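Local coordinates for protein agmatine N-acetyltransferase (Drosophila melanogaster, PDB 7CIW) that probably transfers acyl groups from coenzyme A thioesters to the amines of agmatine and arylalkylamines, as a GNAT-fold N-acetyltransferase of the AANAT subfamily, at residues A[164-168]-A[169-173]; A[185-188]-A[189-192]. The protein carries 1 engineered substitution. All coordinates share one frame; numbering follows the deposited sequence.

Both interactions are local turns at the end of a strand, and the two strands belong to the same mixed sheet, with strand 208-215 lying between them. Interaction 1 (164-168 with 169-173) is buried, centred about 9 Å from the centre of the chain; interaction 2 (185-188 with 189-192) is a surface contact, centred about 18 Å from it. The chemistry follows: helix capping, a tyrosine face on the adenine and small side chains beside the thiol and the product in the first, a short 3-10 turn bridged by water in the second. Their centres lie about 15 Å apart, yet they touch, Tyr-188 OH approaching Thr-167 O at 2.9 Å in a probable hydrogen bond.

Interaction 1 of 2, residues A[164-168]-A[169-173]; sequences VDCTS and VYAAR. Engineered in segment 169-173: Ala-171 (natural residue Ser). With COA (coenzyme A), chain B; G0R (N-(4-carbamimidamidobutyl)ethanamide), chain C.
Ser-168 is the N-cap of helix 169-177: with OG swung away from the backbone N (chi1 161°), the hydroxyl reaches over the first turn and takes a weak capping bond from Tyr-170 N at 3.2 Å. Its carbonyl O accepts the opening i to i+4 bond of the helix from Ala-172 N at 3.1 Å, fairly straight (163° at the hydrogen), and a weaker one from Ala-171 N. Cys-166, at the end of the strand, packs against the first turn of the helix, its SG 3.9 Å from CB of the engineered Ala-171 and its CB 4.0 Å from Ala-172 CB.

The ligands form the next layer. Tyr-170 lays one ring face on the adenine, with CE2 3.4 Å from N1A of coenzyme A, while Val-169 CG2 covers the opposite face. Ala-171 CB meets the coenzyme A sulfur S1P at 3.4 Å, and Asp-165 O receives a weak bond from N4 of acetylagmatine at 3.1 Å. The turn thus spans both ends of the cofactor and borders the product amide.

Farther out, Thr-167 OG1 is hydrogen-bonded to Glu-34, and Asp-165 OD1 to Thr-211. Strand 161-166 pairs with strand 208-215, whose Phe-212 touches Cys-166 and Ala-172, while helix 35-38 meets Thr-167 and Ser-168.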
ATOM      1  N   VAL A 164      -3.600   3.625  -5.478  1.00 11.19           N
ATOM      2  CA  VAL A 164      -3.510   2.598  -4.443  1.00 11.30           C
ATOM      3  C   VAL A 164      -4.013   1.268  -5.002  1.00 13.96           C
ATOM      4  O   VAL A 164      -5.044   1.228  -5.683  1.00 14.57           O
ATOM      5  CB  VAL A 164      -4.288   3.033  -3.178  1.00 11.75           C
ATOM      6  CG1 VAL A 164      -5.775   3.317  -3.505  1.00 12.89           C
ATOM      7  CG2 VAL A 164      -4.156   1.991  -2.062  1.00 13.25           C
ATOM      8  N   ASP A 165      -3.263   0.182  -4.772  1.00 11.95           N
ATOM      9  CA  ASP A 165      -3.683  -1.159  -5.186  1.00 12.17           C
ATOM     10  C   ASP A 165      -4.426  -1.809  -4.029  1.00 13.84           C
ATOM     11  O   ASP A 165      -3.811  -2.335  -3.101  1.00 14.42           O
ATOM     12  CB  ASP A 165      -2.490  -2.025  -5.588  1.00 12.27           C
ATOM     13  CG  ASP A 165      -1.675  -1.430  -6.721  1.00 16.11           C
ATOM     14  OD1 ASP A 165      -2.268  -0.814  -7.632  1.00 16.67           O
ATOM     15  OD2 ASP A 165      -0.434  -1.593  -6.703  1.00 17.38           O
ATOM     16  N   CYS A 166      -5.752  -1.819  -4.098  1.00 13.48           N
ATOM     17  CA  CYS A 166      -6.555  -2.437  -3.048  1.00 14.18           C
ATOM     18  C   CYS A 166      -6.599  -3.941  -3.279  1.00 11.78           C
ATOM     19  O   CYS A 166      -7.454  -4.475  -3.991  1.00 15.14           O
ATOM     20  CB  CYS A 166      -7.946  -1.820  -3.008  1.00 11.70           C
ATOM     21  SG  CYS A 166      -7.935  -0.064  -2.557  1.00 15.58           S
ATOM     22  N   THR A 167      -5.624  -4.626  -2.693  1.00 13.33           N
ATOM     23  CA  THR A 167      -5.614  -6.078  -2.692  1.00 12.39           C
ATOM     24  C   THR A 167      -6.721  -6.644  -1.810  1.00 14.74           C
ATOM     25  O   THR A 167      -7.108  -7.803  -1.982  1.00 14.89           O
ATOM     26  CB  THR A 167      -4.243  -6.562  -2.225  1.00 11.77           C
ATOM     27  OG1 THR A 167      -3.988  -6.040  -0.918  1.00 13.39           O
ATOM     28  CG2 THR A 167      -3.157  -6.051  -3.168  1.00 13.06           C
ATOM     29  N   SER A 168      -7.244  -5.836  -0.892  1.00 14.47           N
ATOM     30  CA  SER A 168      -8.283  -6.212   0.054  1.00 13.04           C
ATOM     31  C   SER A 168      -9.576  -5.484  -0.295  1.00 15.14           C
ATOM     32  O   SER A 168      -9.554  -4.283  -0.581  1.00 14.85           O
ATOM     33  CB  SER A 168      -7.847  -5.842   1.476  1.00 16.31           C
ATOM     34  OG  SER A 168      -8.949  -5.774   2.360  1.00 16.28           O
ATOM     35  N   VAL A 169     -10.705  -6.208  -0.271  1.00 16.01           N
ATOM     36  CA  VAL A 169     -11.982  -5.568  -0.577  1.00 15.65           C
ATOM     37  C   VAL A 169     -12.370  -4.539   0.469  1.00 16.30           C
ATOM     38  O   VAL A 169     -13.133  -3.618   0.163  1.00 16.98           O
ATOM     39  CB  VAL A 169     -13.130  -6.593  -0.715  1.00 20.98           C
ATOM     40  CG1 VAL A 169     -12.787  -7.649  -1.747  1.00 23.53           C
ATOM     41  CG2 VAL A 169     -13.461  -7.219   0.631  1.00 19.84           C
ATOM     42  N   TYR A 170     -11.884  -4.671   1.705  1.00 15.97           N
ATOM     43  CA  TYR A 170     -12.177  -3.645   2.706  1.00 17.20           C
ATOM     44  C   TYR A 170     -11.496  -2.330   2.354  1.00 15.05           C
ATOM     45  O   TYR A 170     -12.045  -1.244   2.597  1.00 16.00           O
ATOM     46  CB  TYR A 170     -11.747  -4.126   4.090  1.00 17.57           C
ATOM     47  CG  TYR A 170     -12.340  -5.468   4.418  1.00 18.22           C
ATOM     48  CD1 TYR A 170     -13.719  -5.635   4.460  1.00 25.23           C
ATOM     49  CD2 TYR A 170     -11.536  -6.568   4.664  1.00 18.25           C
ATOM     50  CE1 TYR A 170     -14.280  -6.850   4.738  1.00 27.40           C
ATOM     51  CE2 TYR A 170     -12.097  -7.803   4.948  1.00 24.89           C
ATOM     52  CZ  TYR A 170     -13.471  -7.931   4.979  1.00 24.62           C
ATOM     53  OH  TYR A 170     -14.048  -9.150   5.259  1.00 30.78           O
ATOM     54  N   ALA A 171     -10.290  -2.400   1.798  1.00 13.86           N
ATOM     55  CA  ALA A 171      -9.636  -1.173   1.367  1.00 12.22           C
ATOM     56  C   ALA A 171     -10.332  -0.599   0.141  1.00 13.13           C
ATOM     57  O   ALA A 171     -10.494   0.618   0.029  1.00 14.05           O
ATOM     58  CB  ALA A 171      -8.157  -1.427   1.091  1.00 15.48           C
ATOM     59  N   ALA A 172     -10.757  -1.464  -0.787  1.00 14.66           N
ATOM     60  CA  ALA A 172     -11.525  -0.976  -1.929  1.00 13.07           C
ATOM     61  C   ALA A 172     -12.769  -0.225  -1.468  1.00 13.69           C
ATOM     62  O   ALA A 172     -13.050   0.882  -1.944  1.00 15.04           O
ATOM     63  CB  ALA A 172     -11.898  -2.137  -2.851  1.00 14.51           C
ATOM     64  N   ARG A 173     -13.516  -0.802  -0.521  1.00 16.74           N
ATOM     65  CA  ARG A 173     -14.724  -0.141  -0.029  1.00 16.92           C
ATOM     66  C   ARG A 173     -14.399   1.177   0.663  1.00 16.98           C
ATOM     67  O   ARG A 173     -15.158   2.152   0.553  1.00 17.55           O
ATOM     68  CB  ARG A 173     -15.474  -1.075   0.916  1.00 16.72           C
ATOM     69  CG  ARG A 173     -16.142  -2.238   0.200  1.00 17.64           C
ATOM     70  CD  ARG A 173     -16.459  -3.346   1.172  1.00 18.56           C
ATOM     71  NE  ARG A 173     -16.794  -4.582   0.472  1.00 19.73           N
ATOM     72  CZ  ARG A 173     -17.022  -5.738   1.083  1.00 20.21           C
ATOM     73  NH1 ARG A 173     -16.967  -5.819   2.409  1.00 22.70           N
ATOM     74  NH2 ARG A 173     -17.310  -6.814   0.367  1.00 25.40           N
TER
HETATM   75  N1A COA B 301     -12.137  -7.620   8.301  1.00 25.29           N
HETATM   76  C2A COA B 301     -13.477  -7.606   8.544  1.00 23.60           C
HETATM   77  N3A COA B 301     -14.172  -6.419   8.547  1.00 25.01           N
HETATM   78  C4A COA B 301     -13.536  -5.261   8.311  1.00 21.94           C
HETATM   79  C5A COA B 301     -12.215  -5.279   8.077  1.00 23.63           C
HETATM   80  C6A COA B 301     -11.523  -6.473   8.070  1.00 25.19           C
HETATM   81  N6A COA B 301     -10.107  -6.987   7.866  1.00 22.72           N
HETATM   82  N7A COA B 301     -11.780  -4.011   7.865  1.00 20.88           N
HETATM   83  C8A COA B 301     -12.834  -3.190   7.971  1.00 21.59           C
HETATM   84  N9A COA B 301     -13.903  -3.956   8.233  1.00 21.46           N
HETATM   85  C1B COA B 301     -15.198  -3.703   8.483  1.00 20.79           C
HETATM   86  C2B COA B 301     -15.236  -2.797   9.739  1.00 21.80           C
HETATM   87  O2B COA B 301     -15.156  -3.578  10.995  1.00 23.79           O
HETATM   88  C3B COA B 301     -16.353  -2.054   9.611  1.00 21.57           C
HETATM   89  O3B COA B 301     -17.593  -2.771   9.859  1.00 22.77           O
HETATM   90  P3B COA B 301     -18.356  -2.811  11.336  1.00 22.31           P
HETATM   91  O7A COA B 301     -18.096  -1.526  12.099  1.00 23.51           O
HETATM   92  O8A COA B 301     -19.850  -3.086  11.135  1.00 19.95           O
HETATM   93  O9A COA B 301     -17.730  -3.986  12.074  1.00 25.52           O
HETATM   94  C4B COA B 301     -16.435  -1.755   8.007  1.00 20.36           C
HETATM   95  O4B COA B 301     -15.801  -2.747   7.396  1.00 23.36           O
HETATM   96  C5B COA B 301     -15.862  -0.404   7.654  1.00 21.70           C
HETATM   97  O5B COA B 301     -14.658  -0.240   8.391  1.00 22.22           O
HETATM   98  P1A COA B 301     -13.496   0.866   7.904  1.00 22.80           P
HETATM   99  O1A COA B 301     -13.694   1.359   6.468  1.00 23.12           O
HETATM  100  O2A COA B 301     -13.431   1.997   8.920  1.00 27.60           O
HETATM  101  O3A COA B 301     -12.105  -0.003   7.918  1.00 20.27           O
HETATM  102  P2A COA B 301     -10.683   0.412   8.626  1.00 19.51           P
HETATM  103  O4A COA B 301     -10.823   0.398  10.119  1.00 19.04           O
HETATM  104  O5A COA B 301     -10.208   1.736   8.072  1.00 19.11           O
HETATM  105  O6A COA B 301      -9.738  -0.844   8.140  1.00 18.44           O
HETATM  106  CBP COA B 301      -8.231  -1.749   6.632  1.00 16.63           C
HETATM  107  CCP COA B 301      -9.562  -1.057   6.778  1.00 17.85           C
HETATM  108  CDP COA B 301      -7.116  -0.705   6.979  1.00 16.59           C
HETATM  109  CEP COA B 301      -8.051  -2.244   5.189  1.00 17.22           C
HETATM  110  CAP COA B 301      -8.219  -2.954   7.570  1.00 17.57           C
HETATM  111  OAP COA B 301      -9.152  -3.897   7.101  1.00 19.46           O
HETATM  112  C9P COA B 301      -6.851  -3.658   7.671  1.00 17.36           C
HETATM  113  O9P COA B 301      -5.948  -3.223   8.317  1.00 15.30           O
HETATM  114  N8P COA B 301      -6.686  -4.920   6.979  1.00 17.44           N
HETATM  115  C7P COA B 301      -5.437  -5.698   7.068  1.00 16.89           C
HETATM  116  C6P COA B 301      -4.251  -5.158   6.158  1.00 14.99           C
HETATM  117  C5P COA B 301      -4.829  -4.949   4.781  1.00 16.66           C
HETATM  118  O5P COA B 301      -5.397  -5.825   4.183  1.00 16.22           O
HETATM  119  N4P COA B 301      -4.642  -3.584   4.209  1.00 15.21           N
HETATM  120  C3P COA B 301      -5.164  -3.159   2.920  1.00 18.72           C
HETATM  121  C2P COA B 301      -4.499  -3.862   1.736  1.00 19.13           C
HETATM  122  S1P COA B 301      -5.205  -2.931   0.342  1.00 17.41           S
HETATM  123  C10 G0R C 302       3.856  -5.893   0.411  1.00 18.54           C
HETATM  124  N12 G0R C 302       3.684  -7.250   0.915  1.00 19.86           N
HETATM  125  C1  G0R C 302      -2.455  -0.207   0.390  1.00 14.72           C
HETATM  126  C2  G0R C 302      -1.950  -1.647   0.459  1.00 13.75           C
HETATM  127  C5  G0R C 302      -1.245  -3.750  -0.755  1.00 15.56           C
HETATM  128  C6  G0R C 302       0.239  -3.816  -1.124  1.00 17.97           C
HETATM  129  C7  G0R C 302       0.737  -5.252  -1.318  1.00 19.89           C
HETATM  130  C8  G0R C 302       1.575  -5.831  -0.171  1.00 23.36           C
HETATM  131  N4  G0R C 302      -1.727  -2.378  -0.772  1.00 13.38           N
HETATM  132  N9  G0R C 302       2.897  -5.251  -0.085  1.00 27.87           N
HETATM  133  N11 G0R C 302       5.148  -5.256   0.483  1.00 25.82           N
HETATM  134  O3  G0R C 302      -1.730  -2.152   1.510  1.00 15.81           O

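Interaction 2 of 2, residues A[185-188]-A[189-192]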
ATOM      1  N   THR A 185      -8.787  -3.989 -12.544  1.00 14.51           N
ATOM      2  CA  THR A 185      -9.087  -5.168 -11.749  1.00 14.54           C
ATOM      3  C   THR A 185      -8.291  -6.340 -12.301  1.00 15.94           C
ATOM      4  O   THR A 185      -8.322  -6.607 -13.508  1.00 17.11           O
ATOM      5  CB  THR A 185     -10.586  -5.499 -11.764  1.00 14.05           C
ATOM      6  OG1 THR A 185     -11.341  -4.354 -11.330  1.00 16.27           O
ATOM      7  CG2 THR A 185     -10.892  -6.687 -10.872  1.00 18.44           C
ATOM      8  N   LEU A 186      -7.568  -7.021 -11.427  1.00 14.15           N
ATOM      9  CA  LEU A 186      -6.866  -8.244 -11.795  1.00 15.82           C
ATOM     10  C   LEU A 186      -7.266  -9.323 -10.805  1.00 13.42           C
ATOM     11  O   LEU A 186      -6.967  -9.210  -9.615  1.00 13.10           O
ATOM     12  CB  LEU A 186      -5.352  -8.034 -11.796  1.00 14.90           C
ATOM     13  CG  LEU A 186      -4.458  -9.254 -12.015  1.00 19.16           C
ATOM     14  CD1 LEU A 186      -4.868  -9.998 -13.274  1.00 18.49           C
ATOM     15  CD2 LEU A 186      -2.998  -8.793 -12.083  1.00 17.38           C
ATOM     16  N   ARG A 187      -7.935 -10.371 -11.293  1.00 13.91           N
ATOM     17  CA  ARG A 187      -8.349 -11.467 -10.430  1.00 16.76           C
ATOM     18  C   ARG A 187      -7.174 -12.375 -10.112  1.00 15.92           C
ATOM     19  O   ARG A 187      -6.372 -12.704 -10.989  1.00 15.30           O
ATOM     20  CB  ARG A 187      -9.453 -12.291 -11.087  1.00 17.62           C
ATOM     21  CG  ARG A 187     -10.704 -11.498 -11.393  1.00 15.22           C
ATOM     22  CD  ARG A 187     -11.833 -12.442 -11.798  1.00 26.08           C
ATOM     23  NE  ARG A 187     -12.843 -12.531 -10.744  1.00 38.13           N
ATOM     24  CZ  ARG A 187     -12.956 -13.545  -9.890  1.00 37.68           C
ATOM     25  NH1 ARG A 187     -12.123 -14.576  -9.958  1.00 38.45           N
ATOM     26  NH2 ARG A 187     -13.902 -13.528  -8.961  1.00 41.09           N
ATOM     27  N   TYR A 188      -7.093 -12.804  -8.852  1.00 13.74           N
ATOM     28  CA  TYR A 188      -5.934 -13.585  -8.431  1.00 13.69           C
ATOM     29  C   TYR A 188      -5.860 -14.918  -9.155  1.00 16.67           C
ATOM     30  O   TYR A 188      -4.758 -15.395  -9.446  1.00 15.56           O
ATOM     31  CB  TYR A 188      -5.954 -13.813  -6.920  1.00 14.45           C
ATOM     32  CG  TYR A 188      -5.838 -12.521  -6.145  1.00 14.62           C
ATOM     33  CD1 TYR A 188      -4.743 -11.693  -6.310  1.00 15.68           C
ATOM     34  CD2 TYR A 188      -6.833 -12.126  -5.271  1.00 14.46           C
ATOM     35  CE1 TYR A 188      -4.633 -10.514  -5.613  1.00 15.66           C
ATOM     36  CE2 TYR A 188      -6.729 -10.940  -4.562  1.00 15.09           C
ATOM     37  CZ  TYR A 188      -5.626 -10.141  -4.749  1.00 15.69           C
ATOM     38  OH  TYR A 188      -5.506  -8.959  -4.051  1.00 15.64           O
ATOM     39  N   VAL A 189      -7.009 -15.528  -9.463  1.00 15.74           N
ATOM     40  CA  VAL A 189      -6.972 -16.809 -10.174  1.00 17.05           C
ATOM     41  C   VAL A 189      -6.426 -16.668 -11.590  1.00 18.72           C
ATOM     42  O   VAL A 189      -6.019 -17.671 -12.193  1.00 19.36           O
ATOM     43  CB  VAL A 189      -8.363 -17.462 -10.243  1.00 20.00           C
ATOM     44  CG1 VAL A 189      -8.852 -17.831  -8.859  1.00 23.38           C
ATOM     45  CG2 VAL A 189      -9.355 -16.555 -10.949  1.00 18.02           C
ATOM     46  N   ASP A 190      -6.435 -15.462 -12.149  1.00 15.64           N
ATOM     47  CA  ASP A 190      -5.972 -15.211 -13.508  1.00 14.86           C
ATOM     48  C   ASP A 190      -4.478 -14.936 -13.586  1.00 18.05           C
ATOM     49  O   ASP A 190      -3.952 -14.809 -14.696  1.00 20.42           O
ATOM     50  CB  ASP A 190      -6.715 -14.011 -14.122  1.00 17.47           C
ATOM     51  CG  ASP A 190      -8.202 -14.271 -14.330  1.00 21.71           C
ATOM     52  OD1 ASP A 190      -8.607 -15.455 -14.421  1.00 21.04           O
ATOM     53  OD2 ASP A 190      -8.963 -13.279 -14.433  1.00 20.10           O
ATOM     54  N   HIS A 191      -3.778 -14.817 -12.452  1.00 15.79           N
ATOM     55  CA  HIS A 191      -2.371 -14.417 -12.452  1.00 15.52           C
ATOM     56  C   HIS A 191      -1.483 -15.616 -12.127  1.00 14.55           C
ATOM     57  O   HIS A 191      -1.441 -16.074 -10.982  1.00 16.87           O
ATOM     58  CB  HIS A 191      -2.105 -13.267 -11.477  1.00 16.97           C
ATOM     59  CG  HIS A 191      -0.708 -12.740 -11.569  1.00 20.61           C
ATOM     60  ND1 HIS A 191      -0.290 -11.937 -12.606  1.00 20.65           N
ATOM     61  CD2 HIS A 191       0.377 -12.945 -10.788  1.00 22.08           C
ATOM     62  CE1 HIS A 191       0.991 -11.650 -12.448  1.00 20.65           C
ATOM     63  NE2 HIS A 191       1.421 -12.256 -11.355  1.00 20.11           N
ATOM     64  N   LEU A 192      -0.763 -16.114 -13.131  1.00 14.53           N
ATOM     65  CA  LEU A 192       0.112 -17.268 -12.971  1.00 15.69           C
ATOM     66  C   LEU A 192       1.575 -16.860 -13.055  1.00 15.80           C
ATOM     67  O   LEU A 192       1.909 -15.788 -13.555  1.00 17.20           O
ATOM     68  CB  LEU A 192      -0.157 -18.321 -14.049  1.00 17.73           C
ATOM     69  CG  LEU A 192      -1.616 -18.649 -14.310  1.00 18.02           C
ATOM     70  CD1 LEU A 192      -1.682 -19.677 -15.425  1.00 15.96           C
ATOM     71  CD2 LEU A 192      -2.237 -19.178 -13.032  1.00 18.45           C
TER
HETATM   72  O   HOH W   1      -8.436 -10.665 -14.099  1.00 20.55           O
HETATM   73  O   HOH W   2      -2.090 -15.028  -8.442  1.00 21.41           O
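Two successive backbone bonds shape the turn in which Arg-187 and Tyr-188 meet Asp-190 and His-191. Asp-190 N donates to Arg-187 O at 3.0 Å, and His-191 N to Tyr-188 O at 3.2 Å; both are i to i+3 links, consistent with a short 3-10 turn.

Water adds one clear bridge, accepting from Arg-187 N and donating to Asp-190 OD2 at 2.7 Å, which ties the carboxylate to the end of the strand; a second molecule lies near Tyr-188 O and His-191 O.

The arginine's charge is met outside the turn, where Arg-187 NH2 forms a salt bridge with Glu-207. Arg-187 NE and Asp-190 OD2 are 5.4 Å apart, too far for a bridge, and Asp-190 OD2 instead rests 3.5 Å from Arg-187 CB.

Among van der Waals contacts, Val-189 CG2 lies at the guanidinium edge, 3.5 Å from Arg-187 NH1, and Leu-186 CD2 approaches His-191 ND1 loosely at 4.2 Å.

Tyr-188 points back from the turn, its OH hydrogen-bonded to Thr-167 O in the loop lining the ligand pockets. The turn ends strand 181-187, an outermost strand of the sheet, beside strand 208-215; helix 99-114 packs on Leu-186, Tyr-188 and His-191.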